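PDB 3VZH: pre-crRNA processing endonuclease from Streptococcus pyogenes serotype M1, which is a Cas5d endoribonuclease of the type I-C CRISPR system that probably cleaves precursor CRISPR transcripts into mature crRNA. Local coordinates for residues Y10-G15 against D149-E154; A48-P53 against G132-V137; F101-N106 against K120-M125. One frame throughout, in Å; residues are numbered along the deposited sequence.

Contact 1 of 3, residues Y10-G15 against D149-E154; sequences YVRVSG and DDISQE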
loop_
_atom_site.group_PDB
_atom_site.type_symbol
_atom_site.label_atom_id
_atom_site.label_comp_id
_atom_site.label_asym_id
_atom_site.label_seq_id
_atom_site.Cartn_x
_atom_site.Cartn_y
_atom_site.Cartn_z
ATOM N N TYR A 10 -11.408 -0.759 -2.296
ATOM C CA TYR A 10 -10.892 -1.890 -1.482
ATOM C C TYR A 10 -10.391 -2.957 -2.423
ATOM O O TYR A 10 -11.075 -3.296 -3.437
ATOM C CB TYR A 10 -12.115 -2.480 -0.714
ATOM C CG TYR A 10 -12.793 -1.450 0.179
ATOM C CD1 TYR A 10 -12.340 -1.279 1.508
ATOM C CD2 TYR A 10 -13.810 -0.673 -0.274
ATOM C CE1 TYR A 10 -12.919 -0.373 2.321
ATOM C CE2 TYR A 10 -14.422 0.256 0.574
ATOM C CZ TYR A 10 -13.897 0.401 1.844
ATOM O OH TYR A 10 -14.444 1.266 2.775
ATOM N N VAL A 11 -9.222 -3.549 -2.118
ATOM C CA VAL A 11 -8.681 -4.579 -2.973
ATOM C C VAL A 11 -8.063 -5.618 -2.119
ATOM O O VAL A 11 -7.573 -5.298 -0.981
ATOM C CB VAL A 11 -7.595 -4.091 -3.947
ATOM C CG1 VAL A 11 -8.209 -3.303 -5.087
ATOM C CG2 VAL A 11 -6.556 -3.277 -3.202
ATOM N N ARG A 12 -8.107 -6.848 -2.596
ATOM C CA ARG A 12 -7.383 -7.964 -1.951
ATOM C C ARG A 12 -6.116 -8.216 -2.776
ATOM O O ARG A 12 -6.208 -8.478 -4.002
ATOM C CB ARG A 12 -8.264 -9.184 -2.010
ATOM C CG ARG A 12 -7.641 -10.449 -1.330
ATOM C CD ARG A 12 -8.717 -11.533 -1.314
ATOM N NE ARG A 12 -8.333 -12.614 -0.419
ATOM C CZ ARG A 12 -7.475 -13.576 -0.719
ATOM N NH1 ARG A 12 -6.832 -13.573 -1.898
ATOM N NH2 ARG A 12 -7.232 -14.572 0.159
ATOM N N VAL A 13 -4.946 -8.184 -2.145
ATOM C CA VAL A 13 -3.724 -8.458 -2.863
ATOM C C VAL A 13 -3.077 -9.647 -2.184
ATOM O O VAL A 13 -2.939 -9.654 -0.912
ATOM C CB VAL A 13 -2.751 -7.262 -2.739
ATOM C CG1 VAL A 13 -1.518 -7.497 -3.599
ATOM C CG2 VAL A 13 -3.418 -5.922 -3.173
ATOM N N SER A 14 -2.658 -10.618 -2.986
ATOM C CA SER A 14 -2.047 -11.865 -2.445
ATOM C C SER A 14 -0.799 -12.271 -3.207
ATOM O O SER A 14 -0.583 -11.832 -4.337
ATOM C CB SER A 14 -3.089 -12.952 -2.412
ATOM O OG SER A 14 -3.499 -13.292 -3.751
ATOM N N GLY A 15 0.057 -13.110 -2.586
ATOM C CA GLY A 15 1.258 -13.531 -3.313
ATOM C C GLY A 15 1.912 -14.605 -2.477
ATOM O O GLY A 15 1.772 -14.636 -1.242
ATOM N N ASP A 149 -7.304 -8.647 -6.588
ATOM C CA ASP A 149 -8.714 -8.917 -6.891
ATOM C C ASP A 149 -9.657 -7.917 -6.212
ATOM O O ASP A 149 -9.358 -7.313 -5.158
ATOM C CB ASP A 149 -9.132 -10.367 -6.494
ATOM C CG ASP A 149 -8.770 -11.409 -7.589
ATOM O OD1 ASP A 149 -9.045 -11.184 -8.784
ATOM O OD2 ASP A 149 -8.184 -12.436 -7.232
ATOM N N ASP A 150 -10.824 -7.776 -6.825
ATOM C CA ASP A 150 -11.870 -6.879 -6.386
ATOM C C ASP A 150 -12.545 -7.393 -5.102
ATOM O O ASP A 150 -12.876 -8.603 -4.979
ATOM C CB ASP A 150 -12.935 -6.856 -7.492
ATOM C CG ASP A 150 -13.866 -5.619 -7.353
ATOM O OD1 ASP A 150 -14.664 -5.428 -8.278
ATOM O OD2 ASP A 150 -13.684 -4.783 -6.367
ATOM N N ILE A 151 -12.611 -6.538 -4.069
ATOM C CA ILE A 151 -13.524 -6.894 -2.932
ATOM C C ILE A 151 -14.381 -5.656 -2.645
ATOM O O ILE A 151 -14.014 -4.591 -3.050
ATOM C CB ILE A 151 -12.745 -7.266 -1.679
ATOM C CG1 ILE A 151 -11.813 -6.109 -1.227
ATOM C CG2 ILE A 151 -11.960 -8.592 -1.910
ATOM C CD1 ILE A 151 -11.159 -6.342 0.170
ATOM N N SER A 152 -15.494 -5.838 -1.962
ATOM C CA SER A 152 -16.406 -4.716 -1.680
ATOM C C SER A 152 -16.069 -4.248 -0.238
ATOM O O SER A 152 -15.312 -4.895 0.497
ATOM C CB SER A 152 -17.852 -5.225 -1.718
ATOM O OG SER A 152 -18.069 -6.109 -0.656
ATOM N N GLN A 153 -16.699 -3.130 0.158
ATOM C CA GLN A 153 -16.515 -2.563 1.481
ATOM C C GLN A 153 -16.906 -3.574 2.470
ATOM O O GLN A 153 -16.196 -3.780 3.452
ATOM C CB GLN A 153 -17.377 -1.308 1.625
ATOM C CG GLN A 153 -17.087 -0.653 3.006
ATOM C CD GLN A 153 -17.986 0.530 3.298
ATOM O OE1 GLN A 153 -18.622 1.063 2.416
ATOM N NE2 GLN A 153 -18.039 0.938 4.565
ATOM N N GLU A 154 -18.033 -4.247 2.190
ATOM C CA GLU A 154 -18.495 -5.289 3.107
ATOM C C GLU A 154 -17.466 -6.391 3.363
ATOM O O GLU A 154 -17.222 -6.791 4.508
ATOM C CB GLU A 154 -19.846 -5.943 2.715
ATOM C CG GLU A 154 -20.393 -6.806 3.817
ATOM C CD GLU A 154 -21.835 -7.236 3.620
ATOM O OE1 GLU A 154 -22.518 -6.707 2.710
ATOM O OE2 GLU A 154 -22.292 -8.109 4.397
HETATM O O HOH W 1 -13.603 -1.656 -4.055
HETATM O O HOH W 2 -7.670 -13.144 -4.927
#

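Contact 2 of 3, residues A48-P53 against G132-V137; sequences AIYYKP and GGRRDV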
loop_
_atom_site.group_PDB
_atom_site.type_symbol
_atom_site.label_atom_id
_atom_site.label_comp_id
_atom_site.label_asym_id
_atom_site.label_seq_id
_atom_site.Cartn_x
_atom_site.Cartn_y
_atom_site.Cartn_z
ATOM N N ALA A 48 0.023 0.756 -9.472
ATOM C CA ALA A 48 0.090 -0.210 -10.564
ATOM C C ALA A 48 -1.334 -0.590 -10.974
ATOM O O ALA A 48 -1.550 -1.036 -12.110
ATOM C CB ALA A 48 0.845 -1.466 -10.106
ATOM N N ILE A 49 -2.274 -0.493 -10.062
ATOM C CA ILE A 49 -3.654 -0.774 -10.499
ATOM C C ILE A 49 -4.164 0.275 -11.501
ATOM O O ILE A 49 -4.627 -0.071 -12.621
ATOM C CB ILE A 49 -4.555 -0.858 -9.279
ATOM C CG1 ILE A 49 -4.031 -2.021 -8.412
ATOM C CG2 ILE A 49 -6.045 -0.972 -9.664
ATOM C CD1 ILE A 49 -4.921 -2.279 -7.183
ATOM N N TYR A 50 -4.057 1.539 -11.114
ATOM C CA TYR A 50 -4.414 2.649 -12.010
ATOM C C TYR A 50 -3.707 3.912 -11.534
ATOM O O TYR A 50 -3.826 4.293 -10.344
ATOM C CB TYR A 50 -5.933 2.842 -11.990
ATOM C CG TYR A 50 -6.473 3.994 -12.820
ATOM C CD1 TYR A 50 -5.927 4.316 -14.089
ATOM C CD2 TYR A 50 -7.550 4.718 -12.353
ATOM C CE1 TYR A 50 -6.469 5.377 -14.834
ATOM C CE2 TYR A 50 -8.065 5.791 -13.075
ATOM C CZ TYR A 50 -7.522 6.086 -14.321
ATOM O OH TYR A 50 -8.067 7.139 -15.075
ATOM N N TYR A 51 -2.971 4.521 -12.455
ATOM C CA TYR A 51 -2.161 5.712 -12.163
ATOM C C TYR A 51 -2.489 6.777 -13.209
ATOM O O TYR A 51 -2.530 6.464 -14.428
ATOM C CB TYR A 51 -0.640 5.422 -12.259
ATOM C CG TYR A 51 0.081 6.717 -12.031
ATOM C CD1 TYR A 51 0.226 7.231 -10.741
ATOM C CD2 TYR A 51 0.536 7.486 -13.092
ATOM C CE1 TYR A 51 0.806 8.483 -10.536
ATOM C CE2 TYR A 51 1.102 8.731 -12.894
ATOM C CZ TYR A 51 1.267 9.197 -11.583
ATOM O OH TYR A 51 1.842 10.427 -11.274
ATOM N N LYS A 52 -2.762 8.002 -12.768
ATOM C CA LYS A 52 -2.757 9.180 -13.685
ATOM C C LYS A 52 -2.110 10.318 -12.945
ATOM O O LYS A 52 -2.264 10.405 -11.719
ATOM C CB LYS A 52 -4.201 9.559 -14.098
ATOM C CG LYS A 52 -4.888 8.611 -15.040
ATOM C CD LYS A 52 -4.312 8.586 -16.401
ATOM C CE LYS A 52 -4.969 9.669 -17.235
ATOM N NZ LYS A 52 -4.370 9.838 -18.576
ATOM N N PRO A 53 -1.368 11.193 -13.641
ATOM C CA PRO A 53 -0.769 12.333 -12.976
ATOM C C PRO A 53 -1.873 13.294 -12.482
ATOM O O PRO A 53 -1.635 14.142 -11.620
ATOM C CB PRO A 53 0.048 12.983 -14.101
ATOM C CG PRO A 53 -0.600 12.508 -15.378
ATOM C CD PRO A 53 -1.030 11.116 -15.066
ATOM N N GLY A 132 -7.601 -6.837 -12.268
ATOM C CA GLY A 132 -6.400 -7.198 -11.630
ATOM C C GLY A 132 -5.289 -6.166 -11.858
ATOM O O GLY A 132 -4.106 -6.462 -11.631
ATOM N N GLY A 133 -5.689 -4.947 -12.200
ATOM C CA GLY A 133 -4.710 -3.853 -12.381
ATOM C C GLY A 133 -4.264 -3.676 -13.821
ATOM O O GLY A 133 -4.159 -4.621 -14.623
ATOM N N ARG A 134 -4.090 -2.402 -14.184
ATOM C CA ARG A 134 -3.608 -2.068 -15.525
ATOM C C ARG A 134 -2.152 -2.426 -15.710
ATOM O O ARG A 134 -1.756 -2.656 -16.844
ATOM C CB ARG A 134 -3.836 -0.612 -15.840
ATOM C CG ARG A 134 -5.299 -0.371 -16.062
ATOM C CD ARG A 134 -5.585 1.060 -15.716
ATOM N NE ARG A 134 -5.381 2.013 -16.798
ATOM C CZ ARG A 134 -6.314 2.414 -17.669
ATOM N NH1 ARG A 134 -5.996 3.331 -18.528
ATOM N NH2 ARG A 134 -7.522 1.860 -17.729
ATOM N N ARG A 135 -1.330 -2.415 -14.664
ATOM C CA ARG A 135 0.052 -2.866 -14.790
ATOM C C ARG A 135 0.305 -4.044 -13.880
ATOM O O ARG A 135 -0.566 -4.396 -13.062
ATOM C CB ARG A 135 0.976 -1.722 -14.389
ATOM C CG ARG A 135 0.762 -0.486 -15.268
ATOM C CD ARG A 135 2.163 0.092 -15.411
ATOM N NE ARG A 135 2.293 0.976 -16.569
ATOM C CZ ARG A 135 1.852 2.231 -16.620
ATOM N NH1 ARG A 135 1.123 2.791 -15.639
ATOM N NH2 ARG A 135 2.068 2.897 -17.726
ATOM N N ASP A 136 1.486 -4.649 -14.023
ATOM C CA ASP A 136 1.963 -5.732 -13.156
ATOM C C ASP A 136 2.071 -5.272 -11.699
ATOM O O ASP A 136 2.589 -4.188 -11.355
ATOM C CB ASP A 136 3.375 -6.145 -13.601
ATOM C CG ASP A 136 3.367 -6.949 -14.861
ATOM O OD1 ASP A 136 4.444 -6.991 -15.480
ATOM O OD2 ASP A 136 2.310 -7.575 -15.169
ATOM N N VAL A 137 1.598 -6.120 -10.830
ATOM C CA VAL A 137 1.628 -5.816 -9.427
ATOM C C VAL A 137 2.709 -6.692 -8.749
ATOM O O VAL A 137 2.753 -7.905 -8.964
ATOM C CB VAL A 137 0.236 -6.184 -8.875
ATOM C CG1 VAL A 137 0.289 -6.279 -7.385
ATOM C CG2 VAL A 137 -0.765 -5.104 -9.298
HETATM O O HOH W 3 -0.753 1.614 -13.475
HETATM O O HOH W 4 -2.696 2.932 -15.333
#

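Contact 3 of 3, residues F101-N106 against K120-M125; sequences FHFVWN and KHEAIM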
loop_
_atom_site.group_PDB
_atom_site.type_symbol
_atom_site.label_atom_id
_atom_site.label_comp_id
_atom_site.label_asym_id
_atom_site.label_seq_id
_atom_site.Cartn_x
_atom_site.Cartn_y
_atom_site.Cartn_z
ATOM N N PHE A 101 -8.173 2.473 0.101
ATOM C CA PHE A 101 -7.485 3.632 -0.410
ATOM C C PHE A 101 -8.493 4.548 -1.116
ATOM O O PHE A 101 -9.620 4.108 -1.384
ATOM C CB PHE A 101 -6.363 3.247 -1.313
ATOM C CG PHE A 101 -6.784 2.632 -2.650
ATOM C CD1 PHE A 101 -6.772 3.411 -3.837
ATOM C CD2 PHE A 101 -7.083 1.299 -2.714
ATOM C CE1 PHE A 101 -7.136 2.803 -5.086
ATOM C CE2 PHE A 101 -7.449 0.704 -3.935
ATOM C CZ PHE A 101 -7.434 1.444 -5.106
ATOM N N HIS A 102 -8.077 5.772 -1.446
ATOM C CA HIS A 102 -8.956 6.668 -2.232
ATOM C C HIS A 102 -8.047 7.529 -2.990
ATOM O O HIS A 102 -6.832 7.337 -2.891
ATOM C CB HIS A 102 -9.890 7.439 -1.296
ATOM C CG HIS A 102 -9.161 8.392 -0.370
ATOM N ND1 HIS A 102 -8.787 8.049 0.876
ATOM C CD2 HIS A 102 -8.788 9.769 -0.561
ATOM C CE1 HIS A 102 -8.168 9.125 1.474
ATOM N NE2 HIS A 102 -8.194 10.190 0.586
ATOM N N PHE A 103 -8.598 8.412 -3.789
ATOM C CA PHE A 103 -7.704 9.367 -4.431
ATOM C C PHE A 103 -8.196 10.798 -4.283
ATOM O O PHE A 103 -9.373 11.033 -4.017
ATOM C CB PHE A 103 -7.433 9.025 -5.898
ATOM C CG PHE A 103 -8.649 8.981 -6.795
ATOM C CD1 PHE A 103 -9.193 7.718 -7.153
ATOM C CD2 PHE A 103 -9.203 10.147 -7.319
ATOM C CE1 PHE A 103 -10.296 7.654 -7.991
ATOM C CE2 PHE A 103 -10.281 10.079 -8.190
ATOM C CZ PHE A 103 -10.831 8.829 -8.514
ATOM N N VAL A 104 -7.269 11.726 -4.446
ATOM C CA VAL A 104 -7.550 13.184 -4.409
ATOM C C VAL A 104 -6.854 13.826 -5.633
ATOM O O VAL A 104 -6.002 13.177 -6.261
ATOM C CB VAL A 104 -6.951 13.823 -3.100
ATOM C CG1 VAL A 104 -7.560 13.167 -1.863
ATOM C CG2 VAL A 104 -5.437 13.747 -3.127
ATOM N N TRP A 105 -7.202 15.071 -6.000
ATOM C CA TRP A 105 -6.511 15.655 -7.192
ATOM C C TRP A 105 -5.118 15.953 -6.795
ATOM O O TRP A 105 -4.809 16.324 -5.602
ATOM C CB TRP A 105 -7.278 16.931 -7.723
ATOM C CG TRP A 105 -8.732 16.621 -8.110
ATOM C CD1 TRP A 105 -9.901 17.321 -7.720
ATOM C CD2 TRP A 105 -9.219 15.505 -8.941
ATOM N NE1 TRP A 105 -11.016 16.725 -8.248
ATOM C CE2 TRP A 105 -10.690 15.641 -8.998
ATOM C CE3 TRP A 105 -8.606 14.444 -9.632
ATOM C CZ2 TRP A 105 -11.487 14.732 -9.710
ATOM C CZ3 TRP A 105 -9.388 13.603 -10.400
ATOM C CH2 TRP A 105 -10.824 13.675 -10.348
ATOM N N ASN A 106 -4.221 15.826 -7.789
ATOM C CA ASN A 106 -2.812 16.072 -7.585
ATOM C C ASN A 106 -2.545 17.592 -7.742
ATOM O O ASN A 106 -2.533 18.098 -8.857
ATOM C CB ASN A 106 -1.989 15.244 -8.603
ATOM C CG ASN A 106 -0.489 15.480 -8.506
ATOM O OD1 ASN A 106 -0.021 16.178 -7.603
ATOM N ND2 ASN A 106 0.275 14.893 -9.408
ATOM N N LYS A 120 -15.325 9.804 -14.303
ATOM C CA LYS A 120 -14.404 9.135 -15.226
ATOM C C LYS A 120 -13.381 8.301 -14.425
ATOM O O LYS A 120 -13.156 7.118 -14.674
ATOM C CB LYS A 120 -13.616 10.146 -16.067
ATOM C CG LYS A 120 -12.591 9.499 -17.052
ATOM C CD LYS A 120 -11.632 10.575 -17.627
ATOM C CE LYS A 120 -10.446 10.023 -18.418
ATOM N NZ LYS A 120 -9.660 11.139 -19.007
ATOM N N HIS A 121 -12.701 8.964 -13.495
ATOM C CA HIS A 121 -11.597 8.266 -12.792
ATOM C C HIS A 121 -12.062 7.238 -11.815
ATOM O O HIS A 121 -11.366 6.199 -11.655
ATOM C CB HIS A 121 -10.653 9.244 -12.149
ATOM C CG HIS A 121 -9.888 10.045 -13.149
ATOM N ND1 HIS A 121 -9.065 9.483 -14.054
ATOM C CD2 HIS A 121 -9.904 11.403 -13.430
ATOM C CE1 HIS A 121 -8.456 10.414 -14.788
ATOM N NE2 HIS A 121 -9.007 11.610 -14.457
ATOM N N GLU A 122 -13.189 7.476 -11.162
ATOM C CA GLU A 122 -13.800 6.414 -10.317
ATOM C C GLU A 122 -14.216 5.175 -11.108
ATOM O O GLU A 122 -13.937 4.046 -10.661
ATOM C CB GLU A 122 -14.979 6.914 -9.465
ATOM C CG GLU A 122 -14.620 7.887 -8.341
ATOM C CD GLU A 122 -15.740 7.977 -7.300
ATOM O OE1 GLU A 122 -15.535 8.510 -6.205
ATOM O OE2 GLU A 122 -16.865 7.493 -7.574
ATOM N N ALA A 123 -14.764 5.359 -12.315
ATOM C CA ALA A 123 -15.157 4.217 -13.162
ATOM C C ALA A 123 -13.999 3.378 -13.638
ATOM O O ALA A 123 -14.009 2.135 -13.565
ATOM C CB ALA A 123 -16.065 4.662 -14.344
ATOM N N ILE A 124 -12.958 4.081 -14.086
ATOM C CA ILE A 124 -11.756 3.418 -14.507
ATOM C C ILE A 124 -11.075 2.701 -13.376
ATOM O O ILE A 124 -10.560 1.575 -13.561
ATOM C CB ILE A 124 -10.828 4.426 -15.190
ATOM C CG1 ILE A 124 -11.571 4.954 -16.426
ATOM C CG2 ILE A 124 -9.525 3.752 -15.661
ATOM C CD1 ILE A 124 -10.727 5.890 -17.253
ATOM N N MET A 125 -11.047 3.336 -12.187
ATOM C CA MET A 125 -10.455 2.687 -11.045
ATOM C C MET A 125 -11.230 1.374 -10.726
ATOM O O MET A 125 -10.617 0.348 -10.531
ATOM C CB MET A 125 -10.471 3.647 -9.827
ATOM C CG MET A 125 -9.780 3.018 -8.587
ATOM S SD MET A 125 -8.004 2.654 -8.770
ATOM C CE MET A 125 -7.208 4.292 -8.635
#

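Contact 1 of 3, residues Y10-G15 against D149-E154
Arg12 and Asp149 form an antiparallel hydrogen-bonded pair: Arg12 N donates to Asp149 O at 2.9 Å and Asp149 N to Arg12 O at 2.8 Å, both nearly straight. One residue on, Val11 and Asp150 make the non-hydrogen-bonded pair. Then the chain peels away: the oxygens Tyr10 O and Ile151 O approach to 3.2 Å as two acceptors, and a water bridges Tyr10 N to Ile151 O. A second water donates to Asp149 OD2 and weakly accepts from Arg12 NH1.

Apolar contact flanks the paired residues. Ile151 turns CG1 against Tyr10 CB, while its CG2 meets Arg12 CB at 3.7 Å. The Tyr10 ring carries Gln153 on one face: Gln153 CA makes a CH-pi contact 3.8 Å from the ring centroid. With CG anti to the backbone N (chi1 -176°), Gln153 runs alongside the tyrosine, its amide only 11° from the ring plane and its NE2 bonded to Glu157.

Ser152, the N-cap, starts helix 153-158 by bonding its OG to Glu155 N. The whole is an antiparallel edge pairing in the RRM-like, ferredoxin-type sheet of Cas5 proteins, followed by a short turn into a helix N-capped by Ser152.

Contact 2 of 3, residues A48-P53 against G132-V137
Arg134 reaches Tyr50 through two choices of torsion: its CG stands beside the backbone N, and a bend at chi3 (87°) lays the guanidinium alongside the tyrosine. Tyr50 meets it by holding CG anti to its own backbone N, and the two side chains run side by side in the same direction. Tyr50 CD1 comes 3.6 Å from Arg134 NE, over one face of the guanidinium, with the two planes inclined at 59°.

The backbone makes the firmer connection. Carbonyls in the last turn of helix 39-49 receive successive amides of the loop: Arg135 N donates to Ala48 O at 2.9 Å, almost in line with the carbonyl bond, and Arg134 N gives an equally short bond to Ile49 O, tilted 20° from the carbonyl plane. Two carbonyls at the C-terminal end of the helix are thus taken up by the loop. Water extends the grip, one molecule joining Arg135 NH1 and, weakly, Ala48 O, another Tyr51 N and, weakly, Arg134 NE.

Close approach depends on small residues. Gly133 CA lies 3.8 Å from Ile49 CA, and the methyl of Ala48 touches Asp136 O at 3.5 Å and, more loosely, Val137 CG2.

Gly132 is the C-prime residue of the Schellman motif ending helix 118-130, which turns the chain into this loop. The contact therefore joins the ends of two helices; Ile49 packs on Ile129 and on Val148 of strand 147-150, and Tyr50 packs against Ile124 of helix 118-130.

Contact 3 of 3, residues F101-N106 against K120-M125
Three aromatic rings of strand 101-105 meet helix 120-125 mostly by their rims. At the edge of the Phe101 ring, in its plane, sits Met125 SD, 3.8 Å from Phe101 CE1: a Met-aromatic contact with the sulfur 87° off the ring normal. The Phe103 ring has Glu122 N at its edge, 3.8 Å from Phe103 CZ, while His121 CB approaches the same CZ obliquely at 3.7 Å. Trp105 offers the edge of its six-membered ring to His121, and Trp105 CZ3 lies 3.8 Å from His121 CD2; the two rings meet rim to rim, their planes 65° apart. Lys120 CD of the same helix lies above the rim of one imidazole face.

Torsions set these approaches. Phe103 holds CG between its backbone N and carbonyl carbon (chi1 60°), which lets the ring's CZ end reach His121 CB and Glu122 N. Met125 is bent at chi2 and chi3, curling SD and CE back toward Phe101, and Met125 CE also comes 4.2 Å from Phe103 CD1.

The polar ends are occupied elsewhere: His121 ND1 bonds Tyr50 OH and NE2 bonds Asp115 O, which together fix the rotation of the imidazole, and Glu122 OE1 accepts from Arg7 N.

Helix 118-130 thus lies against one face of the sheet, its local axis 10.7 Å from that of the strand and running roughly antiparallel to it. Strand 95-105 is flanked by strands 9-15 and 55-64; Phe9 and Phe55 extend the same apolar layer.

How the contacts relate
From the N terminus, strand 9-15 pairs with strand 147-150, so contact 1 closes the longest loop. Inside it, helix 39-49 ends in the segment that contact 2 joins to the loop after helix 118-130, and inside the loop closed by contact 2, contact 3 closes the short connection between strand 95-105 and the same helix: the three are nested and none cross. Contacts 1 and 3 share a sheet, since strands 9-15 and 95-105 are neighbours in it. Val11 touches both Ile49 and Phe101, linking all three, and Pro53 O with Asn106 ND2 further ties contact 2 to contact 3. Together they tie helix 39-49 and helix 118-130 to each other and to strands 9-15, 95-105 and 147-150.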